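EGF family domain-containing protein (PDB 4Z81) probably acts as a secreted or surface apical membrane antigen of Toxoplasma gondii, whose AMA1-type relatives bind rhoptry neck proteins during host-cell invasion. Local coordinates at residues L28-D33 with T43-T48; E62-S67 with T174-D179. All blocks are in the same frame, centred on the assembly; numbering follows the deposited sequence.

Contact 1: L28-D33 with T43-T48; sequences LIWDKD and TTYRWT
L28 meets W47 with three side-chain carbons, CB, CD1 and CD2, and its path can be followed atom by atom. CB lies 3.5 Å from T48 O, the carbonyl oxygen that the CA of L28 also approaches in a CA-H...O contact. The same CB stands 3.7 Å from W47 CD1, on the pyrrole part of the indole. With chi1 at 80°, CG sits between the backbone N and the carbonyl carbon, and from there the two methyls part. CD1 comes within 3.9 Å of W47 CB while also resting over the centre of the W30 ring. CD2 lies 4.2 Å from the centroid of the five-membered ring of W47 and only 13° off its normal, a CH-pi contact over the face. W30 in turn brings its CE3 edge, in the ring plane, up to R46 O.

Strand 27-30 is an outer strand of a three-stranded antiparallel sheet in which 43-51 is central and 36-40 is the other edge. I29 and T48 form a hydrogen-bonded pair: I29 N reaches T48 O at 3.0 Å, and T48 N returns to I29 O at 2.9 Å. Their side chains lie alongside one another on one face of the sheet. W30 and W47 form a non-hydrogen-bonded pair whose side chains splay apart.

Past the strand, D31 N still bonds R46 O at 3.2 Å, straight at the hydrogen but above the carbonyl plane. CG of D31 stands anti to its N (chi1 -179°), carrying the carboxylate to T48, whose OG1 donates to OD2 on its anti side at 3.0 Å. D31 OD1 accepts from D33 N, which makes an Asx turn just after the strand. K32 O lies over one face of the R46 guanidinium, whose NH2 bonds G34 O.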
loop_
_atom_site.group_PDB
_atom_site.type_symbol
_atom_site.label_atom_id
_atom_site.label_comp_id
_atom_site.label_asym_id
_atom_site.label_seq_id
_atom_site.Cartn_x
_atom_site.Cartn_y
_atom_site.Cartn_z
ATOM N N LEU A 28 3.924 -6.478 -10.695
ATOM C CA LEU A 28 3.156 -7.324 -11.600
ATOM C C LEU A 28 2.433 -6.499 -12.650
ATOM O O LEU A 28 2.123 -5.322 -12.443
ATOM C CB LEU A 28 2.160 -8.203 -10.825
ATOM C CG LEU A 28 0.821 -7.662 -10.315
ATOM C CD1 LEU A 28 -0.272 -7.617 -11.396
ATOM C CD2 LEU A 28 0.341 -8.507 -9.144
ATOM N N ILE A 29 2.195 -7.132 -13.793
ATOM C CA ILE A 29 1.336 -6.578 -14.826
ATOM C C ILE A 29 0.293 -7.627 -15.184
ATOM O O ILE A 29 0.562 -8.827 -15.130
ATOM C CB ILE A 29 2.132 -6.156 -16.082
ATOM C CG1 ILE A 29 2.884 -7.349 -16.678
ATOM C CG2 ILE A 29 3.104 -5.031 -15.731
ATOM C CD1 ILE A 29 3.469 -7.087 -18.056
ATOM N N TRP A 30 -0.904 -7.174 -15.532
ATOM C CA TRP A 30 -1.950 -8.088 -15.949
ATOM C C TRP A 30 -1.632 -8.593 -17.351
ATOM O O TRP A 30 -1.246 -7.824 -18.231
ATOM C CB TRP A 30 -3.309 -7.402 -15.887
ATOM C CG TRP A 30 -3.547 -6.798 -14.537
ATOM C CD1 TRP A 30 -3.624 -5.470 -14.236
ATOM C CD2 TRP A 30 -3.701 -7.501 -13.300
ATOM N NE1 TRP A 30 -3.832 -5.303 -12.889
ATOM C CE2 TRP A 30 -3.882 -6.535 -12.291
ATOM C CE3 TRP A 30 -3.709 -8.856 -12.949
ATOM C CZ2 TRP A 30 -4.070 -6.877 -10.956
ATOM C CZ3 TRP A 30 -3.900 -9.197 -11.619
ATOM C CH2 TRP A 30 -4.075 -8.212 -10.639
ATOM N N ASP A 31 -1.774 -9.899 -17.539
ATOM C CA ASP A 31 -1.309 -10.557 -18.752
ATOM C C ASP A 31 -1.923 -11.950 -18.851
ATOM O O ASP A 31 -1.582 -12.849 -18.080
ATOM C CB ASP A 31 0.223 -10.632 -18.754
ATOM C CG ASP A 31 0.784 -11.291 -20.003
ATOM O OD1 ASP A 31 0.040 -11.449 -20.994
ATOM O OD2 ASP A 31 1.984 -11.641 -19.992
ATOM N N LYS A 32 -2.837 -12.122 -19.800
ATOM C CA LYS A 32 -3.526 -13.399 -19.974
ATOM C C LYS A 32 -2.601 -14.483 -20.498
ATOM O O LYS A 32 -2.960 -15.662 -20.512
ATOM C CB LYS A 32 -4.714 -13.237 -20.912
ATOM C CG LYS A 32 -5.952 -12.711 -20.211
ATOM C CD LYS A 32 -7.061 -12.359 -21.187
ATOM C CE LYS A 32 -8.411 -12.260 -20.483
ATOM N NZ LYS A 32 -8.313 -11.634 -19.130
ATOM N N ASP A 33 -1.407 -14.073 -20.914
ATOM C CA ASP A 33 -0.354 -15.010 -21.267
ATOM C C ASP A 33 0.638 -15.176 -20.108
ATOM O O ASP A 33 1.731 -15.716 -20.299
ATOM C CB ASP A 33 0.402 -14.554 -22.517
ATOM C CG ASP A 33 -0.450 -14.592 -23.782
ATOM O OD1 ASP A 33 -1.446 -15.352 -23.826
ATOM O OD2 ASP A 33 -0.118 -13.857 -24.748
ATOM N N THR A 43 -13.379 -15.783 -10.041
ATOM C CA THR A 43 -12.550 -15.189 -11.080
ATOM C C THR A 43 -11.095 -15.625 -10.966
ATOM O O THR A 43 -10.486 -15.542 -9.900
ATOM C CB THR A 43 -12.619 -13.658 -11.027
ATOM O OG1 THR A 43 -13.992 -13.251 -11.050
ATOM C CG2 THR A 43 -11.883 -13.042 -12.208
ATOM N N THR A 44 -10.547 -16.078 -12.085
ATOM C CA THR A 44 -9.141 -16.424 -12.169
ATOM C C THR A 44 -8.374 -15.265 -12.790
ATOM O O THR A 44 -8.710 -14.804 -13.878
ATOM C CB THR A 44 -8.924 -17.696 -13.000
ATOM O OG1 THR A 44 -9.655 -18.777 -12.413
ATOM C CG2 THR A 44 -7.449 -18.057 -13.062
ATOM N N TYR A 45 -7.345 -14.800 -12.090
ATOM C CA TYR A 45 -6.505 -13.712 -12.576
ATOM C C TYR A 45 -5.198 -14.246 -13.131
ATOM O O TYR A 45 -4.638 -15.198 -12.592
ATOM C CB TYR A 45 -6.229 -12.716 -11.452
ATOM C CG TYR A 45 -7.482 -12.095 -10.896
ATOM C CD1 TYR A 45 -8.255 -12.767 -9.961
ATOM C CD2 TYR A 45 -7.896 -10.837 -11.312
ATOM C CE1 TYR A 45 -9.406 -12.205 -9.454
ATOM C CE2 TYR A 45 -9.042 -10.267 -10.810
ATOM C CZ TYR A 45 -9.795 -10.953 -9.882
ATOM O OH TYR A 45 -10.942 -10.387 -9.380
ATOM N N ARG A 46 -4.717 -13.625 -14.204
ATOM C CA ARG A 46 -3.451 -14.005 -14.823
ATOM C C ARG A 46 -2.511 -12.806 -14.823
ATOM O O ARG A 46 -2.918 -11.699 -15.174
ATOM C CB ARG A 46 -3.670 -14.504 -16.256
ATOM C CG ARG A 46 -4.794 -15.518 -16.419
ATOM C CD ARG A 46 -4.499 -16.833 -15.721
ATOM N NE ARG A 46 -3.977 -17.853 -16.632
ATOM C CZ ARG A 46 -2.689 -18.031 -16.919
ATOM N NH1 ARG A 46 -2.326 -18.993 -17.755
ATOM N NH2 ARG A 46 -1.758 -17.256 -16.378
ATOM N N TRP A 47 -1.261 -13.018 -14.423
ATOM C CA TRP A 47 -0.304 -11.922 -14.398
ATOM C C TRP A 47 1.138 -12.374 -14.568
ATOM O O TRP A 47 1.468 -13.559 -14.438
ATOM C CB TRP A 47 -0.442 -11.129 -13.091
ATOM C CG TRP A 47 0.113 -11.803 -11.864
ATOM C CD1 TRP A 47 1.400 -11.749 -11.410
ATOM C CD2 TRP A 47 -0.608 -12.611 -10.926
ATOM N NE1 TRP A 47 1.524 -12.475 -10.249
ATOM C CE2 TRP A 47 0.305 -13.013 -9.930
ATOM C CE3 TRP A 47 -1.938 -13.033 -10.830
ATOM C CZ2 TRP A 47 -0.067 -13.822 -8.854
ATOM C CZ3 TRP A 47 -2.305 -13.834 -9.763
ATOM C CH2 TRP A 47 -1.373 -14.220 -8.789
ATOM N N THR A 48 1.984 -11.398 -14.880
ATOM C CA THR A 48 3.412 -11.606 -15.013
ATOM C C THR A 48 4.107 -10.814 -13.924
ATOM O O THR A 48 3.711 -9.698 -13.614
ATOM C CB THR A 48 3.926 -11.169 -16.405
ATOM O OG1 THR A 48 3.495 -12.113 -17.391
ATOM C CG2 THR A 48 5.445 -11.078 -16.438
#

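Contact 2: E62-S67 with T174-D179; sequences EMYDSS and TDKEFD
Y64 and E177 meet with their flat groups almost perpendicular, the phenol ring and the carboxylate being 82° apart. The acid runs past the rim of the ring and not over its face: E177 CG lies in the ring plane, and OE1 is 3.7 Å from Y64 CD2 near that plane. K176 crosses the tyrosine at about a right angle and brings its CE near the hydroxyl. The same K176 CE packs 3.7 Å from S66 CB.

S66 points its CB toward the second segment, and chi1 of 58° tucks OG between its own N and carbonyl carbon. From there OG donates to D175 OD1 at 3.1 Å, nearly in line with the C-O bond. E177 N reaches the same D175 OD1 at 3.0 Å from the opposite face of the carboxylate, so two donors hold this oxygen. The second bond makes an Asx turn, nested in a type I beta turn from D175 to F178. A matching Asx turn occurs in the other loop, where S67 N and S67 OG both donate to D65 OD1 from one face. Two irregular loops, running roughly antiparallel, meet where these turns lie, S66 and K176 being the middle residues of the Asx turns. The single backbone bond between them, K176 N to S66 O at 3.2 Å, is straight at the hydrogen but 49° above the carbonyl plane.

A water donates to Y64 O at 2.7 Å and also to E177 OE1 at 2.6 Å, tying the tyrosine backbone to the acid. D65 OD1 and D175 OD2 are 4.7 Å apart, and R276 forms salt bridges to both as well as to E177 OE1, which probably offsets the clustered negative charge. D175 OD2 also bonds H264, while E177 OE2 bonds H335.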
loop_
_atom_site.group_PDB
_atom_site.type_symbol
_atom_site.label_atom_id
_atom_site.label_comp_id
_atom_site.label_asym_id
_atom_site.label_seq_id
_atom_site.Cartn_x
_atom_site.Cartn_y
_atom_site.Cartn_z
ATOM N N GLU A 62 8.623 0.860 -14.323
ATOM C CA GLU A 62 8.464 1.524 -15.613
ATOM C C GLU A 62 7.018 1.469 -16.064
ATOM O O GLU A 62 6.406 0.402 -16.049
ATOM C CB GLU A 62 9.352 0.879 -16.678
ATOM C CG GLU A 62 10.843 1.031 -16.435
ATOM C CD GLU A 62 11.675 0.494 -17.583
ATOM O OE1 GLU A 62 11.100 -0.153 -18.485
ATOM O OE2 GLU A 62 12.903 0.724 -17.585
ATOM N N MET A 63 6.478 2.622 -16.457
ATOM C CA MET A 63 5.108 2.703 -16.950
ATOM C C MET A 63 4.880 1.671 -18.043
ATOM O O MET A 63 5.661 1.575 -18.989
ATOM C CB MET A 63 4.803 4.110 -17.481
ATOM C CG MET A 63 3.467 4.229 -18.209
ATOM S SD MET A 63 2.047 3.764 -17.194
ATOM C CE MET A 63 1.865 5.229 -16.175
ATOM N N TYR A 64 3.808 0.901 -17.890
ATOM C CA TYR A 64 3.465 -0.168 -18.817
ATOM C C TYR A 64 2.121 0.127 -19.460
ATOM O O TYR A 64 1.111 0.243 -18.766
ATOM C CB TYR A 64 3.429 -1.509 -18.080
ATOM C CG TYR A 64 3.030 -2.690 -18.937
ATOM C CD1 TYR A 64 3.968 -3.359 -19.712
ATOM C CD2 TYR A 64 1.718 -3.148 -18.956
ATOM C CE1 TYR A 64 3.609 -4.448 -20.491
ATOM C CE2 TYR A 64 1.351 -4.232 -19.731
ATOM C CZ TYR A 64 2.302 -4.879 -20.495
ATOM O OH TYR A 64 1.940 -5.960 -21.265
ATOM N N ASP A 65 2.114 0.269 -20.782
ATOM C CA ASP A 65 0.890 0.579 -21.513
ATOM C C ASP A 65 0.703 -0.387 -22.676
ATOM O O ASP A 65 1.350 -0.259 -23.714
ATOM C CB ASP A 65 0.916 2.023 -22.020
ATOM C CG ASP A 65 -0.448 2.508 -22.479
ATOM O OD1 ASP A 65 -1.323 1.665 -22.771
ATOM O OD2 ASP A 65 -0.644 3.738 -22.558
ATOM N N SER A 66 -0.204 -1.340 -22.489
ATOM C CA SER A 66 -0.469 -2.373 -23.479
ATOM C C SER A 66 -1.773 -2.111 -24.223
ATOM O O SER A 66 -2.412 -3.039 -24.720
ATOM C CB SER A 66 -0.519 -3.746 -22.802
ATOM O OG SER A 66 -1.508 -3.772 -21.791
ATOM N N SER A 67 -2.176 -0.846 -24.293
ATOM C CA SER A 67 -3.354 -0.478 -25.064
ATOM C C SER A 67 -2.963 -0.363 -26.531
ATOM O O SER A 67 -1.780 -0.358 -26.862
ATOM C CB SER A 67 -3.952 0.836 -24.562
ATOM O OG SER A 67 -3.049 1.904 -24.755
ATOM N N THR A 174 -9.301 -3.834 -26.489
ATOM C CA THR A 174 -8.035 -4.178 -27.133
ATOM C C THR A 174 -6.846 -4.052 -26.181
ATOM O O THR A 174 -5.756 -4.547 -26.469
ATOM C CB THR A 174 -7.780 -3.295 -28.366
ATOM O OG1 THR A 174 -7.899 -1.913 -28.004
ATOM C CG2 THR A 174 -8.780 -3.619 -29.462
ATOM N N ASP A 175 -7.059 -3.388 -25.050
ATOM C CA ASP A 175 -6.027 -3.258 -24.025
ATOM C C ASP A 175 -5.776 -4.620 -23.387
ATOM O O ASP A 175 -6.706 -5.262 -22.895
ATOM C CB ASP A 175 -6.452 -2.230 -22.971
ATOM C CG ASP A 175 -5.305 -1.784 -22.078
ATOM O OD1 ASP A 175 -4.421 -2.608 -21.763
ATOM O OD2 ASP A 175 -5.297 -0.597 -21.683
ATOM N N LYS A 176 -4.523 -5.067 -23.394
ATOM C CA LYS A 176 -4.204 -6.405 -22.905
ATOM C C LYS A 176 -4.320 -6.514 -21.386
ATOM O O LYS A 176 -4.316 -7.620 -20.847
ATOM C CB LYS A 176 -2.799 -6.819 -23.347
ATOM C CG LYS A 176 -2.660 -7.014 -24.860
ATOM C CD LYS A 176 -1.331 -7.655 -25.250
ATOM C CE LYS A 176 -0.148 -6.902 -24.660
ATOM N NZ LYS A 176 1.156 -7.301 -25.258
ATOM N N GLU A 177 -4.426 -5.376 -20.700
ATOM C CA GLU A 177 -4.625 -5.380 -19.251
ATOM C C GLU A 177 -6.105 -5.284 -18.896
ATOM O O GLU A 177 -6.488 -5.506 -17.747
ATOM C CB GLU A 177 -3.854 -4.234 -18.591
ATOM C CG GLU A 177 -2.356 -4.469 -18.523
ATOM C CD GLU A 177 -1.685 -3.631 -17.458
ATOM O OE1 GLU A 177 -1.648 -2.396 -17.613
ATOM O OE2 GLU A 177 -1.198 -4.210 -16.461
ATOM N N PHE A 178 -6.935 -4.952 -19.881
ATOM C CA PHE A 178 -8.374 -4.868 -19.667
ATOM C C PHE A 178 -9.014 -6.247 -19.779
ATOM O O PHE A 178 -8.574 -7.082 -20.566
ATOM C CB PHE A 178 -9.014 -3.906 -20.670
ATOM C CG PHE A 178 -10.479 -3.658 -20.428
ATOM C CD1 PHE A 178 -10.894 -2.630 -19.593
ATOM C CD2 PHE A 178 -11.441 -4.450 -21.036
ATOM C CE1 PHE A 178 -12.241 -2.399 -19.370
ATOM C CE2 PHE A 178 -12.789 -4.224 -20.815
ATOM C CZ PHE A 178 -13.190 -3.199 -19.982
ATOM N N ASP A 179 -10.042 -6.480 -18.971
ATOM C CA ASP A 179 -10.830 -7.705 -19.039
ATOM C C ASP A 179 -12.298 -7.376 -18.794
ATOM O O ASP A 179 -12.643 -6.744 -17.795
ATOM C CB ASP A 179 -10.336 -8.731 -18.020
ATOM C CG ASP A 179 -11.152 -10.010 -18.040
ATOM O OD1 ASP A 179 -10.819 -10.919 -18.829
ATOM O OD2 ASP A 179 -12.133 -10.105 -17.272
HETATM O O HOH W 1 0.147 -0.911 -16.469
#

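Contacts 1 and 2 have centres 11 Å apart and lie in series along the chain, yet they touch directly. E177 of the 174-179 loop meets the edge strand of contact 1 at a backbone N-H: W30 N and E177 OE2 are 3.1 Å apart, a probable hydrogen bond. Farther along both segments, K32 NZ and D179 OD1 form a salt bridge of 2.6 Å. Packing adds to these polar links, with I29 CD1 3.5 Å from Y64 CZ. H335 also spans the two, its ring stacking on W30. A glycerol, probably from the crystallisation liquor, lies about 6 Å from the S67 side chain at contact 2.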